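Side-chain contacts in malate dehydrogenase (Picrophilus torridus, PDB 4BGV), which probably catalyses the reversible NAD-dependent oxidation of malate to oxaloacetate, a step of the tricarboxylic acid cycle: residues Val121-Pro126 with Ile236-Met241; Val242-Ile245 with Lys250-Ile253; Lys99-Met104 with Asp316-Lys321. All blocks are in the same frame, centred on the assembly; numbering follows the deposited sequence.

Followed from its N terminus, the chain is tied together by three contacts, one local and two long-range. Helix 93-114 supplies the first half of contact 3, and strand 119-122 with the loop after it supplies the first half of contact 1. Contact 1 closes on helix 232-246, joining the NAD-binding sheet to the C-terminal domain. Contact 2 follows in series, a short turn from the end of that helix into strand 251-259. Contact 3 closes last, at helix 295-321, so its long loop encloses the other two. Val121 of contact 1 also packs on Val242 and Ile245 of contact 2, while Thr124 meets Met104 of contact 3.

Contact 1 of 3, residues Val121-Pro126 with Ile236-Met241; sequences VVVTNP and ISIAVM
Val121 and Val123, whose CA atoms lie 7.8 Å from that of Met241 and 7.7 Å from that of Ile238 respectively, bring the end of strand 119-122 and the loop beyond it against one side of helix 232-246. No hydrogen bond crosses the interface, which is purely apolar. Ile238 carries the tighter half. Its CD1 methyl approaches both branches of Val123, at 3.6 Å from CG2 and 3.8 Å from CG1, and the two side chains cross at about a right angle, so the end of the isoleucine meets the valine fork. The extended outer part of Ile238 (chi2 159°) carries CD1 that far, while its other branch, CG2, looks to Val121 CG1 at 4.3 Å. One turn further along the helix, Met241 reaches the same valine methyl by its end: the thioether chain bends at chi3 (67°), and CE comes to rest 4.0 Å from Val121 CG1.

The principle illustrated is that a domain junction can be built from hydrocarbon alone close to a cofactor site. Val123, Thr124 and Asn125 probably belong to the NAD(+) site, as in related dehydrogenases, and Asn125 probably also binds substrate. Around the contact, Ile238 also packs on Val13 and Val17 of helix 12-23 and on Val80 of strand 78-81. That strand flanks strand 119-122 in the parallel Rossmann sheet, and the helix thereby lies against both the sheet and the first helix of the nucleotide fold.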
ATOM      1  N   VAL A 121     -15.723  15.926  10.913  1.00  8.29           N
ATOM      2  CA  VAL A 121     -16.018  15.796   9.481  1.00  9.16           C
ATOM      3  C   VAL A 121     -17.476  15.382   9.344  1.00  8.78           C
ATOM      4  O   VAL A 121     -17.857  14.264   9.711  1.00  9.62           O
ATOM      5  CB  VAL A 121     -15.102  14.757   8.788  1.00  9.60           C
ATOM      6  CG1 VAL A 121     -15.569  14.502   7.351  1.00 10.76           C
ATOM      7  CG2 VAL A 121     -13.635  15.250   8.798  1.00  7.76           C
ATOM      8  N   VAL A 122     -18.295  16.298   8.829  1.00  9.45           N
ATOM      9  CA  VAL A 122     -19.736  16.075   8.749  1.00 10.08           C
ATOM     10  C   VAL A 122     -20.111  15.572   7.361  1.00 11.45           C
ATOM     11  O   VAL A 122     -19.739  16.179   6.365  1.00 11.19           O
ATOM     12  CB  VAL A 122     -20.518  17.376   9.071  1.00 12.68           C
ATOM     13  CG1 VAL A 122     -22.022  17.120   9.070  1.00 13.19           C
ATOM     14  CG2 VAL A 122     -20.079  17.919  10.422  1.00 13.14           C
ATOM     15  N   VAL A 123     -20.852  14.462   7.313  1.00 11.23           N
ATOM     16  CA  VAL A 123     -21.175  13.778   6.061  1.00 10.88           C
ATOM     17  C   VAL A 123     -22.655  13.883   5.700  1.00 12.23           C
ATOM     18  O   VAL A 123     -23.013  13.959   4.528  1.00 13.99           O
ATOM     19  CB  VAL A 123     -20.819  12.285   6.164  1.00 10.06           C
ATOM     20  CG1 VAL A 123     -21.336  11.484   4.942  1.00 13.45           C
ATOM     21  CG2 VAL A 123     -19.304  12.110   6.368  1.00  9.33           C
ATOM     22  N   THR A 124     -23.506  13.858   6.714  1.00 15.27           N
ATOM     23  CA  THR A 124     -24.956  13.961   6.530  1.00 15.58           C
ATOM     24  C   THR A 124     -25.345  15.080   5.540  1.00 16.05           C
ATOM     25  O   THR A 124     -24.948  16.233   5.706  1.00 17.89           O
ATOM     26  CB  THR A 124     -25.633  14.195   7.902  1.00 19.90           C
ATOM     27  OG1 THR A 124     -25.140  13.236   8.857  1.00 20.59           O
ATOM     28  CG2 THR A 124     -27.151  14.064   7.796  1.00 19.33           C
ATOM     29  N   ASN A 125     -26.102  14.735   4.503  1.00 19.33           N
ATOM     30  CA  ASN A 125     -26.428  15.677   3.423  1.00 23.37           C
ATOM     31  C   ASN A 125     -27.680  16.531   3.715  1.00 22.97           C
ATOM     32  O   ASN A 125     -28.640  16.040   4.296  1.00 21.22           O
ATOM     33  CB  ASN A 125     -26.573  14.909   2.096  1.00 26.94           C
ATOM     34  CG  ASN A 125     -27.015  15.794   0.931  1.00 33.85           C
ATOM     35  OD1 ASN A 125     -26.197  16.457   0.288  1.00 38.15           O
ATOM     36  ND2 ASN A 125     -28.315  15.786   0.641  1.00 37.95           N
ATOM     37  N   PRO A 126     -27.662  17.825   3.338  1.00 21.25           N
ATOM     38  CA  PRO A 126     -26.540  18.564   2.749  1.00 21.55           C
ATOM     39  C   PRO A 126     -25.532  18.947   3.822  1.00 19.03           C
ATOM     40  O   PRO A 126     -25.888  19.573   4.822  1.00 16.22           O
ATOM     41  CB  PRO A 126     -27.208  19.814   2.182  1.00 20.60           C
ATOM     42  CG  PRO A 126     -28.376  20.043   3.091  1.00 23.26           C
ATOM     43  CD  PRO A 126     -28.860  18.671   3.487  1.00 22.08           C
ATOM     44  N   ILE A 236     -14.294   6.495   0.621  1.00  7.87           N
ATOM     45  CA  ILE A 236     -12.914   6.924   0.399  1.00  7.26           C
ATOM     46  C   ILE A 236     -12.815   8.456   0.308  1.00  9.47           C
ATOM     47  O   ILE A 236     -11.835   9.036   0.754  1.00  7.92           O
ATOM     48  CB  ILE A 236     -12.235   6.188  -0.807  1.00  7.56           C
ATOM     49  CG1 ILE A 236     -10.764   6.612  -0.961  1.00  8.75           C
ATOM     50  CG2 ILE A 236     -13.020   6.384  -2.133  1.00  8.33           C
ATOM     51  CD1 ILE A 236      -9.887   6.224   0.212  1.00  7.74           C
ATOM     52  N   SER A 237     -13.843   9.114  -0.224  1.00  8.77           N
ATOM     53  CA  SER A 237     -13.840  10.585  -0.301  1.00  9.42           C
ATOM     54  C   SER A 237     -13.779  11.215   1.097  1.00  5.24           C
ATOM     55  O   SER A 237     -13.122  12.232   1.312  1.00 10.00           O
ATOM     56  CB  SER A 237     -15.082  11.095  -1.050  1.00  9.46           C
ATOM     57  OG  SER A 237     -15.091  10.605  -2.380  1.00  7.26           O
ATOM     58  N   ILE A 238     -14.452  10.572   2.042  1.00  6.55           N
ATOM     59  CA  ILE A 238     -14.457  11.009   3.429  1.00  8.49           C
ATOM     60  C   ILE A 238     -13.119  10.683   4.092  1.00  9.63           C
ATOM     61  O   ILE A 238     -12.530  11.528   4.784  1.00  7.57           O
ATOM     62  CB  ILE A 238     -15.590  10.305   4.188  1.00  8.15           C
ATOM     63  CG1 ILE A 238     -16.953  10.766   3.651  1.00  6.79           C
ATOM     64  CG2 ILE A 238     -15.464  10.533   5.697  1.00  9.88           C
ATOM     65  CD1 ILE A 238     -18.067   9.760   3.984  1.00  7.76           C
ATOM     66  N   ALA A 239     -12.633   9.463   3.873  1.00  7.15           N
ATOM     67  CA  ALA A 239     -11.365   9.046   4.487  1.00  5.93           C
ATOM     68  C   ALA A 239     -10.185   9.934   4.076  1.00  9.12           C
ATOM     69  O   ALA A 239      -9.313  10.212   4.896  1.00  9.75           O
ATOM     70  CB  ALA A 239     -11.070   7.582   4.178  1.00  8.60           C
ATOM     71  N   VAL A 240     -10.138  10.390   2.822  1.00  7.29           N
ATOM     72  CA  VAL A 240      -9.009  11.254   2.442  1.00  7.22           C
ATOM     73  C   VAL A 240      -9.043  12.575   3.218  1.00  7.48           C
ATOM     74  O   VAL A 240      -8.000  13.144   3.524  1.00  9.66           O
ATOM     75  CB  VAL A 240      -8.887  11.487   0.908  1.00 13.56           C
ATOM     76  CG1 VAL A 240      -8.604  10.165   0.188  1.00 10.74           C
ATOM     77  CG2 VAL A 240     -10.118  12.180   0.350  1.00 14.32           C
ATOM     78  N   MET A 241     -10.240  13.057   3.543  1.00  8.73           N
ATOM     79  CA  MET A 241     -10.375  14.249   4.392  1.00  6.94           C
ATOM     80  C   MET A 241      -9.921  13.954   5.824  1.00  9.53           C
ATOM     81  O   MET A 241      -9.156  14.719   6.407  1.00  8.64           O
ATOM     82  CB  MET A 241     -11.821  14.739   4.430  1.00  6.38           C
ATOM     83  CG  MET A 241     -12.305  15.337   3.114  1.00  7.16           C
ATOM     84  SD  MET A 241     -14.110  15.481   3.025  1.00 11.06           S
ATOM     85  CE  MET A 241     -14.460  16.724   4.277  1.00 15.19           C
TER

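Contact 2 of 3, residues Val242-Ile245 with Lys250-Ile253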
ATOM      1  N   VAL A 242     -10.396  12.839   6.380  1.00  7.02           N
ATOM      2  CA  VAL A 242     -10.052  12.485   7.758  1.00  5.98           C
ATOM      3  C   VAL A 242      -8.534  12.287   7.934  1.00  8.34           C
ATOM      4  O   VAL A 242      -7.924  12.791   8.894  1.00  7.87           O
ATOM      5  CB  VAL A 242     -10.778  11.194   8.192  1.00  9.54           C
ATOM      6  CG1 VAL A 242     -10.305  10.745   9.588  1.00  5.55           C
ATOM      7  CG2 VAL A 242     -12.308  11.395   8.147  1.00 11.85           C
ATOM      8  N   GLU A 243      -7.916  11.566   7.005  1.00  6.78           N
ATOM      9  CA  GLU A 243      -6.486  11.280   7.151  1.00  8.28           C
ATOM     10  C   GLU A 243      -5.648  12.557   6.971  1.00  8.34           C
ATOM     11  O   GLU A 243      -4.550  12.669   7.531  1.00  8.69           O
ATOM     12  CB  GLU A 243      -6.041  10.165   6.183  1.00  6.96           C
ATOM     13  CG  GLU A 243      -5.907  10.624   4.752  1.00  8.55           C
ATOM     14  CD  GLU A 243      -5.604   9.490   3.787  1.00 12.29           C
ATOM     15  OE1 GLU A 243      -5.656   8.309   4.197  1.00 15.36           O
ATOM     16  OE2 GLU A 243      -5.312   9.790   2.617  1.00 10.69           O
ATOM     17  N   SER A 244      -6.153  13.530   6.212  1.00  5.77           N
ATOM     18  CA  SER A 244      -5.413  14.785   6.069  1.00  6.18           C
ATOM     19  C   SER A 244      -5.358  15.523   7.406  1.00  7.79           C
ATOM     20  O   SER A 244      -4.377  16.207   7.710  1.00  7.95           O
ATOM     21  CB  SER A 244      -6.012  15.697   4.982  1.00  8.69           C
ATOM     22  OG  SER A 244      -5.121  16.775   4.674  1.00  9.64           O
ATOM     23  N   ILE A 245      -6.415  15.409   8.200  1.00  8.90           N
ATOM     24  CA  ILE A 245      -6.379  15.987   9.556  1.00  7.89           C
ATOM     25  C   ILE A 245      -5.454  15.192  10.481  1.00  8.14           C
ATOM     26  O   ILE A 245      -4.508  15.744  11.083  1.00  8.38           O
ATOM     27  CB  ILE A 245      -7.785  16.026  10.198  1.00  7.19           C
ATOM     28  CG1 ILE A 245      -8.737  16.848   9.334  1.00  6.32           C
ATOM     29  CG2 ILE A 245      -7.716  16.632  11.618  1.00  8.02           C
ATOM     30  CD1 ILE A 245     -10.171  16.848   9.828  1.00  7.40           C
ATOM     31  N   LYS A 250      -2.048  18.347   4.804  1.00  8.90           N
ATOM     32  CA  LYS A 250      -2.289  19.594   4.067  1.00  9.20           C
ATOM     33  C   LYS A 250      -2.831  19.344   2.653  1.00  8.79           C
ATOM     34  O   LYS A 250      -2.418  20.012   1.689  1.00 10.83           O
ATOM     35  CB  LYS A 250      -1.035  20.489   3.987  1.00  9.84           C
ATOM     36  CG  LYS A 250      -0.152  20.538   5.243  1.00 19.44           C
ATOM     37  CD  LYS A 250      -0.811  21.230   6.426  1.00 21.76           C
ATOM     38  CE  LYS A 250       0.231  21.509   7.524  1.00 24.89           C
ATOM     39  NZ  LYS A 250      -0.380  21.813   8.866  1.00 20.19           N
ATOM     40  N   ARG A 251      -3.737  18.382   2.517  1.00  8.73           N
ATOM     41  CA  ARG A 251      -4.460  18.209   1.259  1.00  8.05           C
ATOM     42  C   ARG A 251      -5.210  19.500   0.957  1.00 10.78           C
ATOM     43  O   ARG A 251      -5.660  20.199   1.879  1.00  9.36           O
ATOM     44  CB  ARG A 251      -5.499  17.078   1.364  1.00  6.91           C
ATOM     45  CG  ARG A 251      -4.932  15.672   1.628  1.00  7.56           C
ATOM     46  CD  ARG A 251      -4.029  15.172   0.493  1.00  9.31           C
ATOM     47  NE  ARG A 251      -4.603  15.394  -0.831  1.00  9.65           N
ATOM     48  CZ  ARG A 251      -5.404  14.539  -1.459  1.00 14.53           C
ATOM     49  NH1 ARG A 251      -5.758  13.395  -0.877  1.00 11.99           N
ATOM     50  NH2 ARG A 251      -5.873  14.845  -2.668  1.00 14.91           N
ATOM     51  N   VAL A 252      -5.382  19.782  -0.327  1.00  8.20           N
ATOM     52  CA  VAL A 252      -6.198  20.904  -0.770  1.00  8.08           C
ATOM     53  C   VAL A 252      -7.370  20.339  -1.554  1.00 10.69           C
ATOM     54  O   VAL A 252      -7.226  19.900  -2.701  1.00  9.00           O
ATOM     55  CB  VAL A 252      -5.396  21.910  -1.627  1.00  9.03           C
ATOM     56  CG1 VAL A 252      -6.313  23.029  -2.141  1.00 12.65           C
ATOM     57  CG2 VAL A 252      -4.250  22.495  -0.805  1.00  8.09           C
ATOM     58  N   ILE A 253      -8.521  20.338  -0.900  1.00  7.97           N
ATOM     59  CA  ILE A 253      -9.747  19.721  -1.410  1.00  8.40           C
ATOM     60  C   ILE A 253     -10.922  20.649  -1.076  1.00 11.25           C
ATOM     61  O   ILE A 253     -10.971  21.230   0.019  1.00  9.79           O
ATOM     62  CB  ILE A 253      -9.994  18.350  -0.726  1.00 10.76           C
ATOM     63  CG1 ILE A 253      -8.820  17.390  -0.966  1.00 10.16           C
ATOM     64  CG2 ILE A 253     -11.306  17.700  -1.207  1.00 14.07           C
ATOM     65  CD1 ILE A 253      -8.903  16.129  -0.080  1.00 11.57           C
TER
HETATM   66  O   HOH W   1      -5.614  12.456   2.067  1.00 10.55           O
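Ser244 and Arg251 meet across a tight helix-turn-strand connection in the alpha/beta C-terminal domain of the LDH/MDH fold, where helix 232-246 gives way to strand 251-259. Ser244, which has the most surface buried here, works through both atoms of its side chain. With OG anti to the backbone N (chi1 -168°), the hydroxyl reaches over to the chain entering strand 251-259 and accepts a hydrogen bond from Arg251 N at 3.0 Å, with an N-H...O angle of 156°. The same oxygen is hydrogen-bonded to Ile280 O on the adjacent strand 272-281, so one small hydroxyl joins the helix to two strands of the antiparallel sheet.

Arg251 answers with hydrocarbon as well as with its amide. Its CG lies 3.5 Å from Ser244 CB, packing closely beside the hydrogen bond. Bends at chi2 and chi3 then turn the chain back alongside the helix, where a water links the two segments: it donates to Glu243 OE2 at 2.7 Å and accepts from Arg251 NH1 at 3.1 Å, lying in the guanidinium plane. The opposite charges themselves stay 5.0 Å apart, measured from Glu243 OE2 to Arg251 NH1. Each has direct partners elsewhere, Glu243 OE2 in Arg24 and Arg249, and Arg251 NH2 in Asp171 of the third subunit.

Lys250, third in buried surface, has a positive phi (58°) that helps reverse the chain, and its NZ forms salt bridges with Asp248 and Glu286. The contact thus combines a local turn with a subunit interface. Two residues further on from the arginine, Ile253 CD1 sits 4.0 Å above the plane of the Arg251 guanidinium, over its centre.

Contact 3 of 3, residues Lys99-Met104 with Asp316-Lys321; sequences KNIGIM and DDYFAK
Ile101 and Tyr318 mark the closest backbone approach of two helices, 99-104 and 316-321; the axes of these short segments pass 10.5 Å apart at a crossing angle of -59°. Just before Ile101, Asn100 is turned to a different flank of the helix: it probably binds NAD(+), as in relatives, and its OD1 is hydrogen-bonded to Leu85 N. Ile101 then does the apolar work, almost all of it through one methyl. CG2 meets Tyr318 CD2 at 3.6 Å and Phe319 CE1 at 4.0 Å. The isoleucine and tyrosine side chains run past each other in opposite directions, each reaching toward the other's helix.

Next comes Gly102, the residue over which the outer end of the tyrosine lies. Tyr318, its ring swung out opposite the backbone N (chi1 -178°), stretches until OH is 3.3 Å from Gly102 CA. A beta carbon on this glycine would fall about 2.6 Å from that oxygen, so its absence is what allows so close an approach. A water lying in the ring plane sits 2.5 Å from Tyr318 OH, an unusually short hydrogen bond, and donates a weak one to Gly102 O. A leucine in place of Tyr318 would probably lose the water-mediated link to Gly102 O and open a gap over the glycine.

The pairing exemplifies how a C-terminal helix, 295-321, can be docked onto the NAD-binding domain. Tyr318 also touches Leu98 and Lys105 of helix 93-114. Helix 127-138 flanks both partners, with Met130 against Ile101 and Lys136 against Phe319.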
ATOM      1  N   LYS A  99     -35.563  17.129   9.913  1.00 27.56           N
ATOM      2  CA  LYS A  99     -35.259  15.897  10.640  1.00 28.63           C
ATOM      3  C   LYS A  99     -33.763  15.777  10.896  1.00 26.88           C
ATOM      4  O   LYS A  99     -33.328  15.459  12.005  1.00 27.05           O
ATOM      5  CB  LYS A  99     -35.737  14.676   9.859  1.00 44.77           C
ATOM      6  CG  LYS A  99     -35.442  13.345  10.549  1.00 52.00           C
ATOM      7  CD  LYS A  99     -36.196  13.223  11.871  1.00 57.28           C
ATOM      8  CE  LYS A  99     -35.885  11.912  12.587  1.00 62.15           C
ATOM      9  NZ  LYS A  99     -36.677  11.748  13.847  1.00 65.41           N
ATOM     10  N   ASN A 100     -32.969  16.023   9.862  1.00 18.96           N
ATOM     11  CA  ASN A 100     -31.530  15.863  10.008  1.00 17.29           C
ATOM     12  C   ASN A 100     -30.902  16.956  10.872  1.00 18.64           C
ATOM     13  O   ASN A 100     -29.963  16.684  11.613  1.00 16.66           O
ATOM     14  CB  ASN A 100     -30.844  15.753   8.643  1.00 16.05           C
ATOM     15  CG  ASN A 100     -30.990  14.374   8.041  1.00 18.06           C
ATOM     16  OD1 ASN A 100     -31.066  13.374   8.763  1.00 18.78           O
ATOM     17  ND2 ASN A 100     -31.053  14.311   6.721  1.00 18.24           N
ATOM     18  N   ILE A 101     -31.418  18.185  10.784  1.00 18.09           N
ATOM     19  CA  ILE A 101     -30.904  19.271  11.616  1.00 20.71           C
ATOM     20  C   ILE A 101     -31.066  18.916  13.101  1.00 21.52           C
ATOM     21  O   ILE A 101     -30.170  19.159  13.917  1.00 16.69           O
ATOM     22  CB  ILE A 101     -31.585  20.629  11.276  1.00 18.69           C
ATOM     23  CG1 ILE A 101     -31.031  21.174   9.955  1.00 21.76           C
ATOM     24  CG2 ILE A 101     -31.332  21.647  12.369  1.00 19.68           C
ATOM     25  CD1 ILE A 101     -31.833  22.327   9.372  1.00 24.98           C
ATOM     26  N   GLY A 102     -32.207  18.315  13.437  1.00 21.70           N
ATOM     27  CA  GLY A 102     -32.465  17.889  14.800  1.00 21.67           C
ATOM     28  C   GLY A 102     -31.482  16.820  15.239  1.00 21.82           C
ATOM     29  O   GLY A 102     -31.019  16.831  16.376  1.00 19.11           O
ATOM     30  N   ILE A 103     -31.168  15.895  14.336  1.00 19.77           N
ATOM     31  CA  ILE A 103     -30.183  14.856  14.622  1.00 18.52           C
ATOM     32  C   ILE A 103     -28.797  15.480  14.850  1.00 17.31           C
ATOM     33  O   ILE A 103     -28.089  15.110  15.789  1.00 15.11           O
ATOM     34  CB  ILE A 103     -30.147  13.798  13.492  1.00 20.45           C
ATOM     35  CG1 ILE A 103     -31.479  13.044  13.436  1.00 20.34           C
ATOM     36  CG2 ILE A 103     -29.010  12.813  13.702  1.00 17.88           C
ATOM     37  CD1 ILE A 103     -31.657  12.202  12.189  1.00 21.70           C
ATOM     38  N   MET A 104     -28.432  16.458  14.027  1.00 14.55           N
ATOM     39  CA  MET A 104     -27.143  17.130  14.188  1.00 13.60           C
ATOM     40  C   MET A 104     -27.091  17.879  15.513  1.00 15.94           C
ATOM     41  O   MET A 104     -26.044  17.924  16.159  1.00 14.55           O
ATOM     42  CB  MET A 104     -26.867  18.115  13.035  1.00 13.14           C
ATOM     43  CG  MET A 104     -26.745  17.486  11.646  1.00 15.15           C
ATOM     44  SD  MET A 104     -25.420  16.265  11.500  1.00 13.19           S
ATOM     45  CE  MET A 104     -26.342  14.752  11.727  1.00 16.02           C
ATOM     46  N   ASP A 316     -31.213  28.111  11.625  1.00 21.28           N
ATOM     47  CA  ASP A 316     -31.353  29.131  12.673  1.00 22.33           C
ATOM     48  C   ASP A 316     -32.736  29.071  13.329  1.00 24.40           C
ATOM     49  O   ASP A 316     -32.849  29.047  14.553  1.00 26.95           O
ATOM     50  CB  ASP A 316     -31.140  30.540  12.113  1.00 25.14           C
ATOM     51  CG  ASP A 316     -29.714  30.786  11.669  1.00 27.09           C
ATOM     52  OD1 ASP A 316     -28.810  30.047  12.118  1.00 28.13           O
ATOM     53  OD2 ASP A 316     -29.504  31.729  10.879  1.00 25.60           O
ATOM     54  N   ASP A 317     -33.777  29.048  12.502  1.00 22.15           N
ATOM     55  CA  ASP A 317     -35.151  29.005  12.986  1.00 26.44           C
ATOM     56  C   ASP A 317     -35.417  27.765  13.836  1.00 26.80           C
ATOM     57  O   ASP A 317     -36.036  27.861  14.898  1.00 25.98           O
ATOM     58  CB  ASP A 317     -36.134  29.078  11.812  1.00 28.71           C
ATOM     59  CG  ASP A 317     -37.575  28.930  12.249  1.00 38.91           C
ATOM     60  OD1 ASP A 317     -38.159  29.916  12.754  1.00 43.88           O
ATOM     61  OD2 ASP A 317     -38.130  27.824  12.074  1.00 43.09           O
ATOM     62  N   TYR A 318     -34.949  26.606  13.374  1.00 25.85           N
ATOM     63  CA  TYR A 318     -35.077  25.384  14.163  1.00 27.13           C
ATOM     64  C   TYR A 318     -34.426  25.541  15.535  1.00 24.41           C
ATOM     65  O   TYR A 318     -35.028  25.198  16.551  1.00 26.33           O
ATOM     66  CB  TYR A 318     -34.470  24.176  13.439  1.00 26.49           C
ATOM     67  CG  TYR A 318     -34.621  22.877  14.207  1.00 24.08           C
ATOM     68  CD1 TYR A 318     -35.765  22.103  14.076  1.00 26.83           C
ATOM     69  CD2 TYR A 318     -33.616  22.425  15.061  1.00 23.93           C
ATOM     70  CE1 TYR A 318     -35.910  20.918  14.777  1.00 31.60           C
ATOM     71  CE2 TYR A 318     -33.750  21.243  15.766  1.00 25.38           C
ATOM     72  CZ  TYR A 318     -34.895  20.491  15.618  1.00 30.75           C
ATOM     73  OH  TYR A 318     -35.040  19.313  16.311  1.00 28.78           O
ATOM     74  N   PHE A 319     -33.194  26.045  15.559  1.00 23.26           N
ATOM     75  CA  PHE A 319     -32.470  26.209  16.820  1.00 32.08           C
ATOM     76  C   PHE A 319     -33.172  27.215  17.732  1.00 33.49           C
ATOM     77  O   PHE A 319     -33.247  27.023  18.947  1.00 27.68           O
ATOM     78  CB  PHE A 319     -31.013  26.625  16.576  1.00 26.39           C
ATOM     79  CG  PHE A 319     -30.066  25.462  16.400  1.00 25.22           C
ATOM     80  CD1 PHE A 319     -29.986  24.790  15.189  1.00 22.88           C
ATOM     81  CD2 PHE A 319     -29.252  25.051  17.446  1.00 23.58           C
ATOM     82  CE1 PHE A 319     -29.118  23.727  15.023  1.00 20.44           C
ATOM     83  CE2 PHE A 319     -28.373  23.984  17.289  1.00 22.88           C
ATOM     84  CZ  PHE A 319     -28.308  23.320  16.074  1.00 21.47           C
ATOM     85  N   ALA A 320     -33.695  28.281  17.135  1.00 25.96           N
ATOM     86  CA  ALA A 320     -34.424  29.291  17.891  1.00 28.06           C
ATOM     87  C   ALA A 320     -35.688  28.714  18.526  1.00 30.65           C
ATOM     88  O   ALA A 320     -36.056  29.099  19.634  1.00 33.09           O
ATOM     89  CB  ALA A 320     -34.770  30.474  17.000  1.00 27.99           C
ATOM     90  N   LYS A 321     -36.343  27.791  17.823  1.00 29.41           N
ATOM     91  CA  LYS A 321     -37.596  27.196  18.287  1.00 33.38           C
ATOM     92  C   LYS A 321     -37.366  26.080  19.307  1.00 35.22           C
ATOM     93  O   LYS A 321     -38.297  25.648  19.986  1.00 37.24           O
ATOM     94  CB  LYS A 321     -38.392  26.631  17.106  1.00 36.39           C
ATOM     95  CG  LYS A 321     -38.993  27.666  16.160  1.00 42.39           C
ATOM     96  CD  LYS A 321     -39.776  26.959  15.049  1.00 47.68           C
ATOM     97  CE  LYS A 321     -40.391  27.932  14.046  1.00 51.09           C
ATOM     98  NZ  LYS A 321     -41.353  28.889  14.653  1.00 59.44           N
TER
HETATM   99  O   HOH W   2     -33.225  18.720  17.959  1.00 26.57           O